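Local coordinates for putative cytochrome C (Sinorhizobium meliloti, PDB 4PWA), which is a c-type cytochrome that carries a covalently bound heme c and probably passes electrons in bacterial sulfite oxidation, at residues L8-F13 with A74-V79; I12-E18 with I66-E71; L23-A28 with E35-D41. All blocks are in the same frame, centred on the assembly; numbering follows the deposited sequence.

Contact 1. Residues L8-F13 with A74-V79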
loop_
_atom_site.group_PDB
_atom_site.type_symbol
_atom_site.label_atom_id
_atom_site.label_comp_id
_atom_site.label_asym_id
_atom_site.label_seq_id
_atom_site.Cartn_x
_atom_site.Cartn_y
_atom_site.Cartn_z
ATOM N N LEU A 8 21.053 -10.858 -9.842
ATOM C CA LEU A 8 20.518 -10.412 -11.127
ATOM C C LEU A 8 18.988 -10.446 -11.144
ATOM O O LEU A 8 18.358 -9.438 -11.433
ATOM C CB LEU A 8 21.093 -11.244 -12.285
ATOM C CG LEU A 8 20.538 -10.982 -13.701
ATOM C CD1 LEU A 8 20.497 -9.493 -14.060
ATOM C CD2 LEU A 8 21.345 -11.773 -14.743
ATOM N N GLY A 9 18.404 -11.602 -10.837
ATOM C CA GLY A 9 16.949 -11.744 -10.745
ATOM C C GLY A 9 16.326 -10.744 -9.782
ATOM O O GLY A 9 15.314 -10.090 -10.100
ATOM N N ARG A 10 16.950 -10.610 -8.616
ATOM C CA ARG A 10 16.543 -9.625 -7.613
ATOM C C ARG A 10 16.480 -8.221 -8.226
ATOM O O ARG A 10 15.510 -7.504 -8.065
ATOM C CB ARG A 10 17.531 -9.652 -6.436
ATOM C CG ARG A 10 17.042 -9.026 -5.139
ATOM C CD ARG A 10 18.057 -9.280 -4.014
ATOM N NE ARG A 10 17.965 -10.639 -3.477
ATOM C CZ ARG A 10 18.971 -11.297 -2.907
ATOM N NH1 ARG A 10 20.170 -10.733 -2.804
ATOM N NH2 ARG A 10 18.775 -12.525 -2.444
ATOM N N GLU A 11 17.529 -7.835 -8.938
ATOM C CA GLU A 11 17.573 -6.495 -9.542
ATOM C C GLU A 11 16.500 -6.328 -10.637
ATOM O O GLU A 11 15.957 -5.248 -10.812
ATOM C CB GLU A 11 18.963 -6.193 -10.095
ATOM C CG GLU A 11 19.123 -4.787 -10.662
ATOM C CD GLU A 11 20.534 -4.501 -11.133
ATOM O OE1 GLU A 11 21.451 -4.449 -10.280
ATOM O OE2 GLU A 11 20.726 -4.327 -12.351
ATOM N N ILE A 12 16.203 -7.398 -11.364
ATOM C CA ILE A 12 15.180 -7.339 -12.396
ATOM C C ILE A 12 13.841 -7.164 -11.708
ATOM O O ILE A 12 13.023 -6.335 -12.118
ATOM C CB ILE A 12 15.196 -8.611 -13.296
ATOM C CG1 ILE A 12 16.471 -8.639 -14.147
ATOM C CG2 ILE A 12 13.975 -8.675 -14.202
ATOM C CD1 ILE A 12 16.809 -9.998 -14.731
ATOM N N PHE A 13 13.641 -7.942 -10.644
ATOM C CA PHE A 13 12.390 -7.935 -9.878
ATOM C C PHE A 13 12.111 -6.588 -9.233
ATOM O O PHE A 13 10.968 -6.159 -9.164
ATOM C CB PHE A 13 12.435 -9.013 -8.798
ATOM C CG PHE A 13 11.111 -9.279 -8.160
ATOM C CD1 PHE A 13 10.697 -8.551 -7.058
ATOM C CD2 PHE A 13 10.270 -10.243 -8.668
ATOM C CE1 PHE A 13 9.484 -8.784 -6.476
ATOM C CE2 PHE A 13 9.043 -10.486 -8.079
ATOM C CZ PHE A 13 8.657 -9.761 -6.982
ATOM N N ALA A 74 16.238 -15.218 -15.807
ATOM C CA ALA A 74 16.942 -14.955 -14.552
ATOM C C ALA A 74 15.947 -14.596 -13.438
ATOM O O ALA A 74 16.041 -15.119 -12.324
ATOM C CB ALA A 74 17.992 -13.877 -14.745
ATOM N N VAL A 75 14.971 -13.751 -13.753
ATOM C CA VAL A 75 13.896 -13.453 -12.813
ATOM C C VAL A 75 12.986 -14.663 -12.562
ATOM O O VAL A 75 12.418 -14.767 -11.495
ATOM C CB VAL A 75 13.023 -12.241 -13.269
ATOM C CG1 VAL A 75 12.017 -12.655 -14.299
ATOM C CG2 VAL A 75 12.324 -11.623 -12.079
ATOM N N ALA A 76 12.836 -15.561 -13.540
ATOM C CA ALA A 76 12.074 -16.807 -13.332
ATOM C C ALA A 76 12.814 -17.735 -12.366
ATOM O O ALA A 76 12.225 -18.234 -11.407
ATOM C CB ALA A 76 11.802 -17.516 -14.651
ATOM N N LEU A 77 14.100 -17.957 -12.625
ATOM C CA LEU A 77 14.956 -18.721 -11.714
ATOM C C LEU A 77 14.935 -18.152 -10.286
ATOM O O LEU A 77 14.811 -18.906 -9.314
ATOM C CB LEU A 77 16.402 -18.755 -12.229
ATOM C CG LEU A 77 17.420 -19.472 -11.336
ATOM C CD1 LEU A 77 16.978 -20.924 -11.051
ATOM C CD2 LEU A 77 18.836 -19.434 -11.949
ATOM N N TYR A 78 15.051 -16.829 -10.176
ATOM C CA TYR A 78 15.131 -16.145 -8.889
ATOM C C TYR A 78 13.869 -16.368 -8.079
ATOM O O TYR A 78 13.914 -16.896 -6.974
ATOM C CB TYR A 78 15.379 -14.635 -9.101
ATOM C CG TYR A 78 15.141 -13.765 -7.879
ATOM C CD1 TYR A 78 15.992 -13.825 -6.780
ATOM C CD2 TYR A 78 14.068 -12.882 -7.827
ATOM C CE1 TYR A 78 15.781 -13.043 -5.662
ATOM C CE2 TYR A 78 13.842 -12.086 -6.707
ATOM C CZ TYR A 78 14.694 -12.178 -5.633
ATOM O OH TYR A 78 14.465 -11.419 -4.529
ATOM N N VAL A 79 12.740 -15.948 -8.640
ATOM C CA VAL A 79 11.464 -16.085 -7.973
ATOM C C VAL A 79 11.214 -17.528 -7.504
ATOM O O VAL A 79 10.837 -17.767 -6.358
ATOM C CB VAL A 79 10.324 -15.662 -8.888
ATOM C CG1 VAL A 79 8.962 -15.967 -8.218
ATOM C CG2 VAL A 79 10.452 -14.168 -9.263
#
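Y78 lays one face of its ring on the backbone of G9 and R10, and the rest of the crossing between segments 8-13 and 74-79 follows from that placement. R10 N sits over the centre of the ring, 3.6 Å above its plane, while G9 C lies nearer the rim. At G9, which has no side chain, the backbones come closest, CA lying 4.1 Å from V75 CA, and G9 CA packs directly against Y78 CB and A74 O. Swung anti to its own backbone N (chi1 166°), the tyrosine ring reaches across the base of R10, whose CB makes a CH-pi contact over its face, 4.2 Å from the centroid. In the conformer described, the R10 guanidinium is turned 77° to the ring and meets Y78 OH at its edge. D29 pairs with both polar ends, in a salt bridge with R10 NE and a hydrogen bond with Y78 OH.

F13 crosses Y78 at about a right angle. Its CB touches Y78 CE2 at 4.0 Å, while V75 CG2 lies at the edge of the F13 ring and V79 CG2 comes up obliquely to CD2. Beyond the glycine, I12 sets CG2 against V75 CB at 3.8 Å, and A74 CB receives L8 CD2 and I12 CD1. No hydrogen bond spans the two segments, so the join rests on shape. The axes of the two short segments approach to 7.8 Å and cross at -103°, the near-perpendicular packing of N-terminal and C-terminal helices, with a glycine and an aromatic residue at the crossing, that is a hallmark of the class I cytochrome c fold.

Contact 2. Residues I12-E18 with I66-E71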
loop_
_atom_site.group_PDB
_atom_site.type_symbol
_atom_site.label_atom_id
_atom_site.label_comp_id
_atom_site.label_asym_id
_atom_site.label_seq_id
_atom_site.Cartn_x
_atom_site.Cartn_y
_atom_site.Cartn_z
ATOM N N ILE A 12 16.203 -7.398 -11.364
ATOM C CA ILE A 12 15.180 -7.339 -12.396
ATOM C C ILE A 12 13.841 -7.164 -11.708
ATOM O O ILE A 12 13.023 -6.335 -12.118
ATOM C CB ILE A 12 15.196 -8.611 -13.296
ATOM C CG1 ILE A 12 16.471 -8.639 -14.147
ATOM C CG2 ILE A 12 13.975 -8.675 -14.202
ATOM C CD1 ILE A 12 16.809 -9.998 -14.731
ATOM N N PHE A 13 13.641 -7.942 -10.644
ATOM C CA PHE A 13 12.390 -7.935 -9.878
ATOM C C PHE A 13 12.111 -6.588 -9.233
ATOM O O PHE A 13 10.968 -6.159 -9.164
ATOM C CB PHE A 13 12.435 -9.013 -8.798
ATOM C CG PHE A 13 11.111 -9.279 -8.160
ATOM C CD1 PHE A 13 10.697 -8.551 -7.058
ATOM C CD2 PHE A 13 10.270 -10.243 -8.668
ATOM C CE1 PHE A 13 9.484 -8.784 -6.476
ATOM C CE2 PHE A 13 9.043 -10.486 -8.079
ATOM C CZ PHE A 13 8.657 -9.761 -6.982
ATOM N N LEU A 14 13.167 -5.927 -8.775
ATOM C CA LEU A 14 13.055 -4.639 -8.087
ATOM C C LEU A 14 13.218 -3.374 -8.947
ATOM O O LEU A 14 12.547 -2.383 -8.685
ATOM C CB LEU A 14 14.076 -4.579 -6.945
ATOM C CG LEU A 14 13.711 -5.429 -5.723
ATOM C CD1 LEU A 14 14.914 -5.586 -4.836
ATOM C CD2 LEU A 14 12.529 -4.785 -4.955
ATOM N N GLU A 15 14.079 -3.411 -9.969
ATOM C CA GLU A 15 14.495 -2.190 -10.669
ATOM C C GLU A 15 14.271 -2.225 -12.176
ATOM O O GLU A 15 13.667 -1.327 -12.726
ATOM C CB GLU A 15 15.967 -1.898 -10.373
ATOM C CG GLU A 15 16.229 -1.495 -8.930
ATOM C CD GLU A 15 15.668 -0.123 -8.603
ATOM O OE1 GLU A 15 16.355 0.885 -8.879
ATOM O OE2 GLU A 15 14.540 -0.052 -8.069
ATOM N N ARG A 16 14.736 -3.265 -12.845
ATOM C CA ARG A 16 14.719 -3.276 -14.327
ATOM C C ARG A 16 13.348 -3.473 -14.980
ATOM O O ARG A 16 13.083 -2.906 -16.044
ATOM C CB ARG A 16 15.653 -4.353 -14.862
ATOM C CG ARG A 16 17.063 -4.282 -14.324
ATOM C CD ARG A 16 17.945 -5.187 -15.160
ATOM N NE ARG A 16 19.300 -5.251 -14.670
ATOM C CZ ARG A 16 20.262 -5.975 -15.227
ATOM N NH1 ARG A 16 20.009 -6.713 -16.300
ATOM N NH2 ARG A 16 21.482 -5.961 -14.705
ATOM N N SER A 17 12.494 -4.287 -14.367
ATOM C CA SER A 17 11.175 -4.574 -14.925
ATOM C C SER A 17 10.314 -3.328 -15.019
ATOM O O SER A 17 10.418 -2.441 -14.191
ATOM C CB SER A 17 10.455 -5.634 -14.087
ATOM O OG SER A 17 10.558 -5.360 -12.701
ATOM N N GLU A 18 9.468 -3.268 -16.036
ATOM C CA GLU A 18 8.586 -2.120 -16.245
ATOM C C GLU A 18 7.162 -2.622 -16.531
ATOM O O GLU A 18 6.947 -3.314 -17.536
ATOM C CB GLU A 18 9.087 -1.264 -17.416
ATOM C CG GLU A 18 10.290 -0.382 -17.047
ATOM C CD GLU A 18 10.758 0.541 -18.166
ATOM O OE1 GLU A 18 9.939 0.909 -19.045
ATOM O OE2 GLU A 18 11.961 0.903 -18.159
ATOM N N ILE A 66 10.374 -5.029 -22.444
ATOM C CA ILE A 66 11.747 -4.511 -22.439
ATOM C C ILE A 66 12.820 -5.530 -22.049
ATOM O O ILE A 66 13.968 -5.400 -22.458
ATOM C CB ILE A 66 11.891 -3.247 -21.554
ATOM C CG1 ILE A 66 11.647 -3.568 -20.083
ATOM C CG2 ILE A 66 10.949 -2.143 -22.033
ATOM C CD1 ILE A 66 12.042 -2.448 -19.188
ATOM N N LEU A 67 12.451 -6.527 -21.254
ATOM C CA LEU A 67 13.415 -7.516 -20.774
ATOM C C LEU A 67 13.830 -8.444 -21.901
ATOM O O LEU A 67 12.990 -8.883 -22.687
ATOM C CB LEU A 67 12.829 -8.341 -19.619
ATOM C CG LEU A 67 12.950 -7.866 -18.159
ATOM C CD1 LEU A 67 13.133 -6.372 -18.004
ATOM C CD2 LEU A 67 11.747 -8.352 -17.349
ATOM N N THR A 68 15.128 -8.730 -21.978
ATOM C CA THR A 68 15.648 -9.729 -22.910
ATOM C C THR A 68 15.233 -11.098 -22.415
ATOM O O THR A 68 14.805 -11.249 -21.274
ATOM C CB THR A 68 17.179 -9.735 -22.976
ATOM O OG1 THR A 68 17.716 -10.086 -21.693
ATOM C CG2 THR A 68 17.717 -8.389 -23.421
ATOM N N ASP A 69 15.387 -12.099 -23.266
ATOM C CA ASP A 69 14.981 -13.444 -22.918
ATOM C C ASP A 69 15.778 -13.985 -21.726
ATOM O O ASP A 69 15.191 -14.607 -20.834
ATOM C CB ASP A 69 15.046 -14.365 -24.143
ATOM C CG ASP A 69 13.946 -14.046 -25.178
ATOM O OD1 ASP A 69 13.058 -13.210 -24.887
ATOM O OD2 ASP A 69 13.966 -14.631 -26.287
ATOM N N GLU A 70 17.086 -13.711 -21.685
ATOM C CA GLU A 70 17.932 -14.166 -20.569
ATOM C C GLU A 70 17.566 -13.488 -19.245
ATOM O O GLU A 70 17.707 -14.084 -18.187
ATOM C CB GLU A 70 19.423 -13.953 -20.868
ATOM C CG GLU A 70 20.333 -15.079 -20.316
ATOM C CD GLU A 70 20.670 -14.938 -18.815
ATOM O OE1 GLU A 70 21.631 -14.179 -18.512
ATOM O OE2 GLU A 70 20.006 -15.602 -17.956
ATOM N N GLU A 71 17.105 -12.244 -19.305
ATOM C CA GLU A 71 16.632 -11.553 -18.110
ATOM C C GLU A 71 15.343 -12.177 -17.598
ATOM O O GLU A 71 15.134 -12.278 -16.388
ATOM C CB GLU A 71 16.383 -10.069 -18.389
ATOM C CG GLU A 71 17.635 -9.219 -18.453
ATOM C CD GLU A 71 17.327 -7.780 -18.774
ATOM O OE1 GLU A 71 16.659 -7.541 -19.801
ATOM O OE2 GLU A 71 17.740 -6.885 -17.999
HETATM O O HOH W 1 8.028 -4.357 -20.024
#
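R16 and E71 form a salt bridge between the end of helix 4-16 and the start of helix 69-82, where a capping box made by T68 and E71 opens the second helix. The R16 chain runs extended from CG to NE and crosses E71 at about a right angle. Its NH1 donates to E71 OE2 at 2.8 Å, almost in the guanidinium plane but 21° out of the carboxylate plane, on the anti side of that oxygen. NE of R16 has a second acid partner in E11, so the guanidinium is held by two carboxylates.

The other oxygen of E71 serves its own helix. OE1 accepts from T68 N at 2.9 Å through its anti lone pair, and in return T68 OG1 accepts from E71 N at 3.3 Å. Both carboxylate oxygens are thus engaged, an arrangement that would probably favour the ionised form.

At the close of the first helix, a wider pi-type turn gives I12 O two donors, S17 N and S17 OG. The serine oxygen also accepts from C21 N, which ties this turn to the heme-attachment segment. I12 CG2 meets L67 CD2 in apolar contact, while the I66 CD1 methyl lies across the E18 chain, nearest its carboxyl carbon CD. A water molecule extends the join at the loop ends, donating to E18 O at 2.9 Å and accepting a weak bond from I66 N at 3.4 Å.

Contact 3. Residues L23-A28 with E35-D41. With HEC (heme c), chain E.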
loop_
_atom_site.group_PDB
_atom_site.type_symbol
_atom_site.label_atom_id
_atom_site.label_comp_id
_atom_site.label_asym_id
_atom_site.label_seq_id
_atom_site.Cartn_x
_atom_site.Cartn_y
_atom_site.Cartn_z
ATOM N N LEU A 23 6.387 -3.749 -7.324
ATOM C CA LEU A 23 5.264 -2.822 -7.127
ATOM C C LEU A 23 3.916 -3.546 -7.136
ATOM O O LEU A 23 2.974 -3.101 -6.490
ATOM C CB LEU A 23 5.266 -1.701 -8.182
ATOM C CG LEU A 23 6.418 -0.684 -8.151
ATOM C CD1 LEU A 23 6.287 0.380 -9.268
ATOM C CD2 LEU A 23 6.504 -0.012 -6.810
ATOM N N CYS A 24 3.821 -4.651 -7.870
ATOM C CA CYS A 24 2.568 -5.403 -7.973
ATOM C C CYS A 24 2.556 -6.649 -7.064
ATOM O O CYS A 24 1.494 -7.108 -6.628
ATOM C CB CYS A 24 2.308 -5.810 -9.435
ATOM S SG CYS A 24 1.711 -4.505 -10.641
ATOM N N HIS A 25 3.728 -7.197 -6.762
ATOM C CA HIS A 25 3.811 -8.492 -6.072
ATOM C C HIS A 25 4.536 -8.443 -4.739
ATOM O O HIS A 25 5.476 -7.659 -4.558
ATOM C CB HIS A 25 4.558 -9.482 -6.954
ATOM C CG HIS A 25 3.762 -9.964 -8.117
ATOM N ND1 HIS A 25 2.806 -10.949 -8.000
ATOM C CD2 HIS A 25 3.785 -9.605 -9.420
ATOM C CE1 HIS A 25 2.279 -11.180 -9.186
ATOM N NE2 HIS A 25 2.856 -10.378 -10.066
ATOM N N THR A 26 4.114 -9.312 -3.825
ATOM C CA THR A 26 4.813 -9.513 -2.561
ATOM C C THR A 26 5.821 -10.656 -2.715
ATOM O O THR A 26 5.488 -11.723 -3.230
ATOM C CB THR A 26 3.844 -9.810 -1.411
ATOM O OG1 THR A 26 3.059 -8.646 -1.148
ATOM C CG2 THR A 26 4.598 -10.197 -0.121
ATOM N N LEU A 27 7.050 -10.397 -2.270
ATOM C CA LEU A 27 8.123 -11.371 -2.266
ATOM C C LEU A 27 9.150 -10.976 -1.207
ATOM O O LEU A 27 9.899 -10.027 -1.379
ATOM C CB LEU A 27 8.778 -11.449 -3.655
ATOM C CG LEU A 27 9.826 -12.551 -3.833
ATOM C CD1 LEU A 27 9.136 -13.905 -3.932
ATOM C CD2 LEU A 27 10.721 -12.276 -5.044
ATOM N N ALA A 28 9.188 -11.730 -0.118
ATOM C CA ALA A 28 9.989 -11.394 1.046
ATOM C C ALA A 28 11.473 -11.191 0.740
ATOM O O ALA A 28 12.069 -10.239 1.214
ATOM C CB ALA A 28 9.803 -12.459 2.134
ATOM N N GLU A 35 0.643 -5.311 -3.781
ATOM C CA GLU A 35 -0.655 -5.893 -3.443
ATOM C C GLU A 35 -1.581 -6.098 -4.646
ATOM O O GLU A 35 -2.712 -6.556 -4.469
ATOM C CB GLU A 35 -1.379 -4.983 -2.447
ATOM C CG GLU A 35 -0.596 -4.636 -1.185
ATOM C CD GLU A 35 -1.330 -3.637 -0.306
ATOM O OE1 GLU A 35 -2.515 -3.358 -0.595
ATOM O OE2 GLU A 35 -0.737 -3.128 0.666
ATOM N N VAL A 36 -1.115 -5.758 -5.852
ATOM C CA VAL A 36 -1.953 -5.774 -7.064
ATOM C C VAL A 36 -2.216 -7.186 -7.565
ATOM O O VAL A 36 -3.332 -7.516 -7.950
ATOM C CB VAL A 36 -1.335 -4.928 -8.199
ATOM C CG1 VAL A 36 -2.157 -5.057 -9.465
ATOM C CG2 VAL A 36 -1.209 -3.437 -7.772
ATOM N N GLY A 37 -1.181 -8.015 -7.563
ATOM C CA GLY A 37 -1.320 -9.437 -7.904
ATOM C C GLY A 37 -0.986 -10.362 -6.739
ATOM O O GLY A 37 -0.768 -9.903 -5.626
ATOM N N PRO A 38 -0.933 -11.675 -6.992
ATOM C CA PRO A 38 -0.801 -12.620 -5.894
ATOM C C PRO A 38 0.547 -12.569 -5.160
ATOM O O PRO A 38 1.587 -12.242 -5.745
ATOM C CB PRO A 38 -0.993 -13.990 -6.580
ATOM C CG PRO A 38 -0.728 -13.759 -8.016
ATOM C CD PRO A 38 -1.209 -12.359 -8.268
ATOM N N ASN A 39 0.503 -12.892 -3.877
ATOM C CA ASN A 39 1.699 -13.000 -3.073
ATOM C C ASN A 39 2.497 -14.165 -3.612
ATOM O O ASN A 39 2.020 -15.287 -3.593
ATOM C CB ASN A 39 1.331 -13.217 -1.597
ATOM C CG ASN A 39 2.536 -13.275 -0.694
ATOM O OD1 ASN A 39 3.646 -13.535 -1.142
ATOM N ND2 ASN A 39 2.326 -13.041 0.590
ATOM N N LEU A 40 3.692 -13.890 -4.126
ATOM C CA LEU A 40 4.519 -14.937 -4.720
ATOM C C LEU A 40 5.125 -15.865 -3.665
ATOM O O LEU A 40 5.501 -16.999 -3.973
ATOM C CB LEU A 40 5.602 -14.337 -5.627
ATOM C CG LEU A 40 5.089 -13.547 -6.852
ATOM C CD1 LEU A 40 6.240 -12.937 -7.639
ATOM C CD2 LEU A 40 4.184 -14.418 -7.783
ATOM N N ASP A 41 5.210 -15.401 -2.424
ATOM C CA ASP A 41 5.613 -16.276 -1.312
ATOM C C ASP A 41 4.522 -17.300 -1.000
ATOM O O ASP A 41 4.798 -18.359 -0.424
ATOM C CB ASP A 41 5.934 -15.467 -0.057
ATOM C CG ASP A 41 7.152 -14.562 -0.230
ATOM O OD1 ASP A 41 8.135 -14.964 -0.908
ATOM O OD2 ASP A 41 7.138 -13.442 0.340
HETATM FE FE HEC E . 2.691 -10.537 -12.069
HETATM C CHA HEC E . 0.336 -12.998 -11.976
HETATM C CHB HEC E . 5.153 -12.800 -11.692
HETATM C CHC HEC E . 4.968 -8.095 -12.703
HETATM C CHD HEC E . 0.304 -8.160 -11.667
HETATM N NA HEC E . 2.740 -12.519 -11.921
HETATM C C1A HEC E . 1.651 -13.359 -11.825
HETATM C C2A HEC E . 2.131 -14.704 -11.575
HETATM C C3A HEC E . 3.456 -14.659 -11.480
HETATM C C4A HEC E . 3.864 -13.276 -11.683
HETATM C CMA HEC E . 4.371 -15.860 -11.200
HETATM C CAA HEC E . 1.239 -15.954 -11.428
HETATM C CBA HEC E . 0.803 -16.365 -12.826
HETATM C CGA HEC E . 0.040 -17.667 -12.805
HETATM O O1A HEC E . 0.453 -18.597 -13.543
HETATM O O2A HEC E . -0.976 -17.790 -12.060
HETATM N NB HEC E . 4.659 -10.469 -12.177
HETATM C C1B HEC E . 5.520 -11.532 -12.058
HETATM C C2B HEC E . 6.841 -11.091 -12.447
HETATM C C3B HEC E . 6.790 -9.790 -12.679
HETATM C C4B HEC E . 5.417 -9.377 -12.552
HETATM C CMB HEC E . 8.141 -11.921 -12.388
HETATM C CAB HEC E . 7.966 -8.882 -13.101
HETATM C CBB HEC E . 8.477 -9.210 -14.513
HETATM N NC HEC E . 2.645 -8.512 -12.121
HETATM C C1C HEC E . 3.681 -7.676 -12.464
HETATM C C2C HEC E . 3.162 -6.371 -12.821
HETATM C C3C HEC E . 1.917 -6.325 -12.312
HETATM C C4C HEC E . 1.550 -7.709 -12.001
HETATM C CMC HEC E . 4.121 -5.172 -12.930
HETATM C CAC HEC E . 0.903 -5.143 -12.206
HETATM C CBC HEC E . 1.042 -3.808 -12.969
HETATM N ND HEC E . 0.652 -10.583 -11.852
HETATM C C1D HEC E . -0.140 -9.456 -11.710
HETATM C C2D HEC E . -1.530 -9.831 -11.615
HETATM C C3D HEC E . -1.538 -11.347 -11.713
HETATM C C4D HEC E . -0.142 -11.722 -11.845
HETATM C CMD HEC E . -2.739 -8.894 -11.434
HETATM C CAD HEC E . -2.777 -12.271 -11.659
HETATM C CBD HEC E . -3.053 -12.819 -13.047
HETATM C CGD HEC E . -4.393 -13.509 -13.062
HETATM O O1D HEC E . -4.461 -14.676 -12.590
HETATM O O2D HEC E . -5.381 -12.896 -13.565
HETATM O O HOH W 2 1.163 -9.525 -3.691
#
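With chi1 at -74°, H25 turns CG anti to its carbonyl carbon, and chi2 of -80° sets the imidazole upright, NE2 on the heme iron and ND1 toward P38. C24 has a similar first torsion, which carries SG to its covalent bond with heme CAC. Together they are the Cys-His end of the CXXCH motif of c-type cytochromes, begun by C21, and M61 supplies the second axial ligand. NE2 lies 2.0 Å from the iron. On the far side of the ring, ND1 donates to P38 O at 2.9 Å, the carbonyl oxygen close to the ring plane. This bond fixes the rotation of the imidazole and would probably make it a stronger electron donor to the iron, as in other class I cytochromes c.

L40 leans on the same ring with CD1 off-centre, and its CD2 reaches the heme methyl CMA at 3.7 Å. P38 CD packs over the histidine-side face of the heme, above C3D; in neighbouring G37, CA lies 3.7 Å from heme C2D.

Backbone bonds bind the two segments along their length. G37 N donates to C24 O nearly straight, at 172°, and L40 N to T26 O, while one water bridges T26 N and G37 O. N39 caps the short helix that follows, OD1 accepting from D41 N. F13 of helix 4-16 packs against H25, L27 and L40. At the far end the D41 carboxylate takes A28 N on the syn lone pair of OD2, at 2.7 Å.

How the contacts relate
The three contacts are nested along the chain, contact 3 inside the loop closed by contact 2 and both inside that of contact 1. Contacts 1 and 2 join the same two helices, 4-16 and 69-82, with centres about 8 Å apart, and L8 CD1 packs on R16 NH1 between them. Contact 3, whose centre lies about 14 Å from that of contact 1, holds the proximal heme ligand. F13 is the bridge: F13 CE2 lies 3.7 Å from L40 CD1, and F13 CZ 4.1 Å from H25 CB. Y78 CE2 adds a second link at 3.5 Å to L27 CD2. Through F13 and Y78 the helix crossing thus packs against the segments that hold the histidine side of the heme.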